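Local structure of LD10117p (Drosophila melanogaster, 5HJQ) at residues A[312-323]-A[335-345]. The protein activates GTP hydrolysis by Rab35 to control synaptic vesicle protein turnover through endosomes, and binds phosphoinositides through its TBC domain. Sequence-based numbering, arbitrary orientation.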
ATOM      1  N   LEU A 312      -8.336  14.536   7.728  1.00 61.72           N
ATOM      2  CA  LEU A 312      -7.226  15.403   8.111  1.00 61.84           C
ATOM      3  C   LEU A 312      -7.042  16.553   7.122  1.00 63.46           C
ATOM      4  O   LEU A 312      -6.677  17.661   7.515  1.00 65.41           O
ATOM      5  CB  LEU A 312      -5.927  14.601   8.219  1.00 59.86           C
ATOM      6  CG  LEU A 312      -5.782  13.643   9.404  1.00 61.49           C
ATOM      7  CD1 LEU A 312      -4.511  12.817   9.266  1.00 60.92           C
ATOM      8  CD2 LEU A 312      -5.776  14.414  10.717  1.00 62.67           C
ATOM      9  N   PHE A 313      -7.284  16.290   5.842  1.00 60.54           N
ATOM     10  CA  PHE A 313      -7.099  17.310   4.814  1.00 64.95           C
ATOM     11  C   PHE A 313      -8.200  18.364   4.867  1.00 67.65           C
ATOM     12  O   PHE A 313      -7.943  19.548   4.662  1.00 60.46           O
ATOM     13  CB  PHE A 313      -7.046  16.680   3.420  1.00 60.18           C
ATOM     14  CG  PHE A 313      -6.790  17.673   2.319  1.00 67.17           C
ATOM     15  CD1 PHE A 313      -5.530  18.224   2.147  1.00 64.42           C
ATOM     16  CD2 PHE A 313      -7.805  18.058   1.460  1.00 66.19           C
ATOM     17  CE1 PHE A 313      -5.287  19.138   1.137  1.00 70.71           C
ATOM     18  CE2 PHE A 313      -7.568  18.971   0.447  1.00 66.98           C
ATOM     19  CZ  PHE A 313      -6.308  19.513   0.287  1.00 70.63           C
ATOM     20  N   HIS A 314      -9.426  17.929   5.142  1.00 66.20           N
ATOM     21  CA  HIS A 314     -10.548  18.853   5.257  1.00 70.84           C
ATOM     22  C   HIS A 314     -10.389  19.737   6.490  1.00 74.68           C
ATOM     23  O   HIS A 314     -10.611  20.947   6.430  1.00 80.69           O
ATOM     24  CB  HIS A 314     -11.873  18.094   5.319  1.00 65.90           C
ATOM     25  CG  HIS A 314     -13.076  18.985   5.362  1.00 70.14           C
ATOM     26  ND1 HIS A 314     -14.261  18.610   5.955  1.00 70.08           N
ATOM     27  CD2 HIS A 314     -13.273  20.237   4.884  1.00 73.90           C
ATOM     28  CE1 HIS A 314     -15.138  19.591   5.841  1.00 67.47           C
ATOM     29  NE2 HIS A 314     -14.565  20.589   5.196  1.00 68.09           N
ATOM     30  N   LYS A 315     -10.009  19.118   7.604  1.00 71.21           N
ATOM     31  CA  LYS A 315      -9.732  19.836   8.844  1.00 73.82           C
ATOM     32  C   LYS A 315      -8.662  20.894   8.624  1.00 77.51           C
ATOM     33  O   LYS A 315      -8.795  22.039   9.061  1.00 84.41           O
ATOM     34  CB  LYS A 315      -9.287  18.863   9.940  1.00 75.29           C
ATOM     35  CG  LYS A 315      -8.567  19.519  11.109  1.00 74.51           C
ATOM     36  CD  LYS A 315      -8.448  18.565  12.285  1.00 75.84           C
ATOM     37  CE  LYS A 315      -7.759  19.227  13.474  1.00 82.56           C
ATOM     38  NZ  LYS A 315      -6.283  19.321  13.287  1.00 77.62           N
ATOM     39  N   GLU A 316      -7.601  20.488   7.938  1.00 74.01           N
ATOM     40  CA  GLU A 316      -6.483  21.362   7.631  1.00 77.65           C
ATOM     41  C   GLU A 316      -6.958  22.528   6.764  1.00 78.97           C
ATOM     42  O   GLU A 316      -6.612  23.671   7.016  1.00 82.71           O
ATOM     43  CB  GLU A 316      -5.373  20.560   6.939  1.00 71.80           C
ATOM     44  CG  GLU A 316      -3.967  21.070   7.181  1.00 75.86           C
ATOM     45  CD  GLU A 316      -3.525  20.978   8.628  1.00 77.95           C
ATOM     46  OE1 GLU A 316      -4.054  20.126   9.371  1.00 74.58           O
ATOM     47  OE2 GLU A 316      -2.646  21.775   9.023  1.00 78.97           O
ATOM     48  N   CYS A 317      -7.789  22.236   5.768  1.00 80.49           N
ATOM     49  CA  CYS A 317      -8.283  23.258   4.844  1.00 80.69           C
ATOM     50  C   CYS A 317      -9.068  24.374   5.534  1.00 84.29           C
ATOM     51  O   CYS A 317      -9.138  25.495   5.033  1.00 82.18           O
ATOM     52  CB  CYS A 317      -9.161  22.609   3.773  1.00 76.37           C
ATOM     53  SG  CYS A 317      -8.243  21.797   2.456  1.00 74.89           S
ATOM     54  N   GLN A 318      -9.644  24.065   6.688  1.00 85.68           N
ATOM     55  CA  GLN A 318     -10.513  25.005   7.379  1.00 89.24           C
ATOM     56  C   GLN A 318      -9.792  26.229   7.988  1.00 94.86           C
ATOM     57  O   GLN A 318     -10.460  27.203   8.323  1.00102.72           O
ATOM     58  CB  GLN A 318     -11.295  24.270   8.479  1.00 90.63           C
ATOM     59  CG  GLN A 318     -12.520  23.501   7.990  1.00 87.66           C
ATOM     60  CD  GLN A 318     -13.242  22.775   9.108  1.00 91.66           C
ATOM     61  OE1 GLN A 318     -12.927  22.958  10.284  1.00 99.18           O
ATOM     62  NE2 GLN A 318     -14.217  21.948   8.746  1.00 85.23           N
ATOM     63  N   SER A 319      -8.456  26.206   8.103  1.00 91.61           N
ATOM     64  CA  SER A 319      -7.728  27.228   8.893  1.00 93.45           C
ATOM     65  C   SER A 319      -6.195  27.223   8.766  1.00 96.68           C
ATOM     66  O   SER A 319      -5.550  26.679   9.647  1.00 95.89           O
ATOM     67  CB  SER A 319      -8.089  27.036  10.377  1.00 95.04           C
ATOM     68  OG  SER A 319      -7.688  25.755  10.855  1.00 97.73           O
ATOM     69  N   ASN A 320      -5.590  27.858   7.755  1.00 95.34           N
ATOM     70  CA  ASN A 320      -4.316  27.282   7.319  1.00 94.26           C
ATOM     71  C   ASN A 320      -3.547  27.957   6.188  1.00 97.32           C
ATOM     72  O   ASN A 320      -4.118  28.673   5.381  1.00101.51           O
ATOM     73  N   ASN A 321      -2.257  27.635   6.114  1.00103.11           N
ATOM     74  CA  ASN A 321      -1.314  28.244   5.182  1.00103.58           C
ATOM     75  C   ASN A 321      -1.715  28.248   3.717  1.00103.32           C
ATOM     76  O   ASN A 321      -2.190  29.255   3.167  1.00103.43           O
ATOM     77  N   GLU A 322      -1.458  27.092   3.100  1.00105.06           N
ATOM     78  CA  GLU A 322      -1.498  26.884   1.653  1.00100.97           C
ATOM     79  C   GLU A 322      -2.758  26.161   1.211  1.00 96.91           C
ATOM     80  O   GLU A 322      -3.152  26.233   0.044  1.00 97.78           O
ATOM     81  CB  GLU A 322      -0.289  26.056   1.201  1.00 97.86           C
ATOM     82  CG  GLU A 322       0.225  25.146   2.297  1.00 96.29           C
ATOM     83  CD  GLU A 322       1.565  24.515   1.994  1.00101.08           C
ATOM     84  OE1 GLU A 322       1.765  24.043   0.857  1.00104.67           O
ATOM     85  OE2 GLU A 322       2.424  24.494   2.901  1.00100.08           O
ATOM     86  N   TRP A 323      -3.371  25.429   2.136  1.00 97.24           N
ATOM     87  CA  TRP A 323      -4.520  24.595   1.805  1.00 97.30           C
ATOM     88  C   TRP A 323      -5.827  25.381   1.933  1.00 96.76           C
ATOM     89  O   TRP A 323      -6.865  24.836   2.308  1.00 96.08           O
ATOM     90  CB  TRP A 323      -4.536  23.340   2.687  1.00 90.08           C
ATOM     91  CG  TRP A 323      -3.158  22.732   2.893  1.00 92.82           C
ATOM     92  CD1 TRP A 323      -2.443  22.701   4.050  1.00 88.18           C
ATOM     93  CD2 TRP A 323      -2.332  22.102   1.905  1.00 91.86           C
ATOM     94  NE1 TRP A 323      -1.241  22.080   3.862  1.00 91.99           N
ATOM     95  CE2 TRP A 323      -1.142  21.707   2.551  1.00 88.64           C
ATOM     96  CE3 TRP A 323      -2.481  21.833   0.542  1.00 88.21           C
ATOM     97  CZ2 TRP A 323      -0.112  21.060   1.885  1.00 84.22           C
ATOM     98  CZ3 TRP A 323      -1.452  21.187  -0.119  1.00 82.63           C
ATOM     99  CH2 TRP A 323      -0.284  20.808   0.555  1.00 87.43           C
ATOM    100  N   ALA A 335      -3.156  18.403  -4.440  1.00 76.17           N
ATOM    101  CA  ALA A 335      -3.164  19.122  -3.169  1.00 76.90           C
ATOM    102  C   ALA A 335      -3.145  18.093  -2.049  1.00 71.42           C
ATOM    103  O   ALA A 335      -2.488  18.276  -1.030  1.00 71.59           O
ATOM    104  CB  ALA A 335      -4.368  20.038  -3.048  1.00 75.01           C
ATOM    105  N   LEU A 336      -3.836  16.982  -2.279  1.00 66.22           N
ATOM    106  CA  LEU A 336      -3.862  15.879  -1.327  1.00 70.06           C
ATOM    107  C   LEU A 336      -2.498  15.202  -1.232  1.00 68.61           C
ATOM    108  O   LEU A 336      -2.036  14.867  -0.141  1.00 69.11           O
ATOM    109  CB  LEU A 336      -4.939  14.861  -1.715  1.00 64.18           C
ATOM    110  CG  LEU A 336      -6.372  15.287  -1.393  1.00 67.72           C
ATOM    111  CD1 LEU A 336      -7.372  14.628  -2.334  1.00 63.27           C
ATOM    112  CD2 LEU A 336      -6.700  14.958   0.052  1.00 62.15           C
ATOM    113  N   ILE A 337      -1.855  15.012  -2.381  1.00 66.85           N
ATOM    114  CA  ILE A 337      -0.518  14.435  -2.432  1.00 68.20           C
ATOM    115  C   ILE A 337       0.484  15.296  -1.672  1.00 73.68           C
ATOM    116  O   ILE A 337       1.267  14.788  -0.864  1.00 69.94           O
ATOM    117  CB  ILE A 337      -0.033  14.261  -3.886  1.00 69.94           C
ATOM    118  CG1 ILE A 337      -0.919  13.263  -4.633  1.00 67.74           C
ATOM    119  CG2 ILE A 337       1.421  13.813  -3.919  1.00 64.70           C
ATOM    120  CD1 ILE A 337      -0.851  11.856  -4.089  1.00 62.92           C
ATOM    121  N   LYS A 338       0.454  16.600  -1.932  1.00 70.06           N
ATOM    122  CA  LYS A 338       1.356  17.530  -1.260  1.00 73.98           C
ATOM    123  C   LYS A 338       1.116  17.543   0.249  1.00 72.99           C
ATOM    124  O   LYS A 338       2.061  17.604   1.037  1.00 71.83           O
ATOM    125  CB  LYS A 338       1.200  18.942  -1.829  1.00 72.02           C
ATOM    126  CG  LYS A 338       1.635  19.100  -3.275  1.00 74.67           C
ATOM    127  CD  LYS A 338       1.627  20.569  -3.686  1.00 81.22           C
ATOM    128  CE  LYS A 338       0.274  21.222  -3.419  1.00 81.92           C
ATOM    129  NZ  LYS A 338      -0.068  22.240  -4.453  1.00 80.59           N
ATOM    130  N   PHE A 339      -0.155  17.479   0.638  1.00 71.01           N
ATOM    131  CA  PHE A 339      -0.537  17.465   2.047  1.00 72.75           C
ATOM    132  C   PHE A 339       0.005  16.231   2.764  1.00 65.91           C
ATOM    133  O   PHE A 339       0.423  16.307   3.918  1.00 64.46           O
ATOM    134  CB  PHE A 339      -2.062  17.530   2.184  1.00 69.36           C
ATOM    135  CG  PHE A 339      -2.554  17.348   3.593  1.00 64.84           C
ATOM    136  CD1 PHE A 339      -2.407  18.359   4.526  1.00 66.34           C
ATOM    137  CD2 PHE A 339      -3.175  16.171   3.981  1.00 60.93           C
ATOM    138  CE1 PHE A 339      -2.857  18.195   5.821  1.00 65.33           C
ATOM    139  CE2 PHE A 339      -3.629  16.004   5.276  1.00 61.74           C
ATOM    140  CZ  PHE A 339      -3.470  17.019   6.197  1.00 63.00           C
ATOM    141  N   CYS A 340      -0.012  15.097   2.071  1.00 64.70           N
ATOM    142  CA  CYS A 340       0.450  13.837   2.643  1.00 65.18           C
ATOM    143  C   CYS A 340       1.957  13.843   2.891  1.00 64.09           C
ATOM    144  O   CYS A 340       2.428  13.298   3.887  1.00 63.49           O
ATOM    145  CB  CYS A 340       0.077  12.666   1.731  1.00 62.76           C
ATOM    146  SG  CYS A 340      -1.697  12.316   1.640  1.00 64.74           S
ATOM    147  N   LYS A 341       2.706  14.463   1.983  1.00 63.71           N
ATOM    148  CA  LYS A 341       4.153  14.566   2.127  1.00 64.89           C
ATOM    149  C   LYS A 341       4.527  15.333   3.387  1.00 66.95           C
ATOM    150  O   LYS A 341       5.606  15.138   3.946  1.00 72.16           O
ATOM    151  CB  LYS A 341       4.775  15.244   0.904  1.00 67.47           C
ATOM    152  CG  LYS A 341       4.430  14.598  -0.429  1.00 67.95           C
ATOM    153  CD  LYS A 341       5.690  14.248  -1.201  1.00 70.83           C
ATOM    154  CE  LYS A 341       5.369  13.690  -2.579  1.00 67.32           C
ATOM    155  NZ  LYS A 341       4.768  14.724  -3.463  1.00 77.09           N
ATOM    156  N   LYS A 342       3.629  16.207   3.830  1.00 67.75           N
ATOM    157  CA  LYS A 342       3.851  17.005   5.027  1.00 65.51           C
ATOM    158  C   LYS A 342       2.786  16.712   6.080  1.00 64.49           C
ATOM    159  O   LYS A 342       2.428  17.591   6.864  1.00 70.28           O
ATOM    160  CB  LYS A 342       3.847  18.495   4.682  1.00 72.84           C
ATOM    161  CG  LYS A 342       4.571  18.836   3.388  1.00 82.20           C
ATOM    162  CD  LYS A 342       5.855  19.611   3.646  1.00 84.51           C
ATOM    163  CE  LYS A 342       5.680  21.087   3.311  1.00 95.16           C
ATOM    164  NZ  LYS A 342       6.962  21.838   3.413  1.00 95.95           N
ATOM    165  N   ILE A 343       2.292  15.474   6.094  1.00 65.90           N
ATOM    166  CA  ILE A 343       1.195  15.074   6.975  1.00 64.65           C
ATOM    167  C   ILE A 343       1.504  15.419   8.435  1.00 66.47           C
ATOM    168  O   ILE A 343       2.568  15.082   8.956  1.00 70.83           O
ATOM    169  CB  ILE A 343       0.873  13.557   6.821  1.00 66.07           C
ATOM    170  CG1 ILE A 343      -0.399  13.181   7.582  1.00 64.02           C
ATOM    171  CG2 ILE A 343       2.049  12.682   7.232  1.00 67.82           C
ATOM    172  CD1 ILE A 343      -1.665  13.412   6.792  1.00 66.13           C
ATOM    173  N   PRO A 344       0.583  16.143   9.088  1.00 72.79           N
ATOM    174  CA  PRO A 344       0.820  16.685  10.432  1.00 67.03           C
ATOM    175  C   PRO A 344       0.543  15.718  11.587  1.00 62.06           C
ATOM    176  O   PRO A 344       0.421  16.172  12.724  1.00 67.37           O
ATOM    177  CB  PRO A 344      -0.145  17.872  10.492  1.00 71.75           C
ATOM    178  CG  PRO A 344      -1.274  17.470   9.610  1.00 66.75           C
ATOM    179  CD  PRO A 344      -0.663  16.663   8.493  1.00 68.36           C
ATOM    180  N   VAL A 345       0.447  14.421  11.316  1.00 67.58           N
ATOM    181  CA  VAL A 345       0.319  13.448  12.400  1.00 68.28           C
ATOM    182  C   VAL A 345       1.385  12.363  12.309  1.00 66.65           C
ATOM    183  O   VAL A 345       1.873  12.044  11.224  1.00 67.13           O
ATOM    184  CB  VAL A 345      -1.073  12.778  12.422  1.00 67.88           C
ATOM    185  CG1 VAL A 345      -2.155  13.798  12.756  1.00 61.34           C
ATOM    186  CG2 VAL A 345      -1.361  12.080  11.098  1.00 65.56           C
TER
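Phe339 slots between Phe313 and Trp323, and the three rings form an aromatic cluster that joins helix 335-341 of the all-helical TBC domain to helix 312-317 and the loop that follows it. The two helices run almost perpendicular, at 92° with their axes 11.0 Å apart, and no hydrogen bond links the segments; the joining is by packing, mostly of side chains. With CG anti to the backbone N (chi1 173°), the Phe339 ring projects from its helix toward the 312-317 backbone. Phe313 turns an edge to its face, CD1 lying 3.4 Å from Phe339 CG, in a T-shaped pair; Phe313 CA sits over the same ring as a CH-pi contact. Phe339 in turn points its own edge at the face of the Trp323 five-membered ring, the planes standing at 89°, while Phe339 CB covers the six-membered ring and Lys338 CB meets its edge, 3.4 Å from Trp323 CH2. Glu316 CG comes to 3.4 Å from Phe339 CE1. With an alanine here instead of Phe339, the face that takes the Phe313 edge and the edge that meets Trp323 would probably be lost, opening a gap between them. On one face of the Phe313 ring lies Leu336 CD2, 3.5 Å from Phe313 CG, and on the opposite face Cys317 SG. Phe258 and Ile328 also pack against Phe313. At the start of 312-323, Leu312 CD1 meets Val345 CG2 tip to tip at 3.7 Å and touches Ile343 CD1 at 3.8 Å.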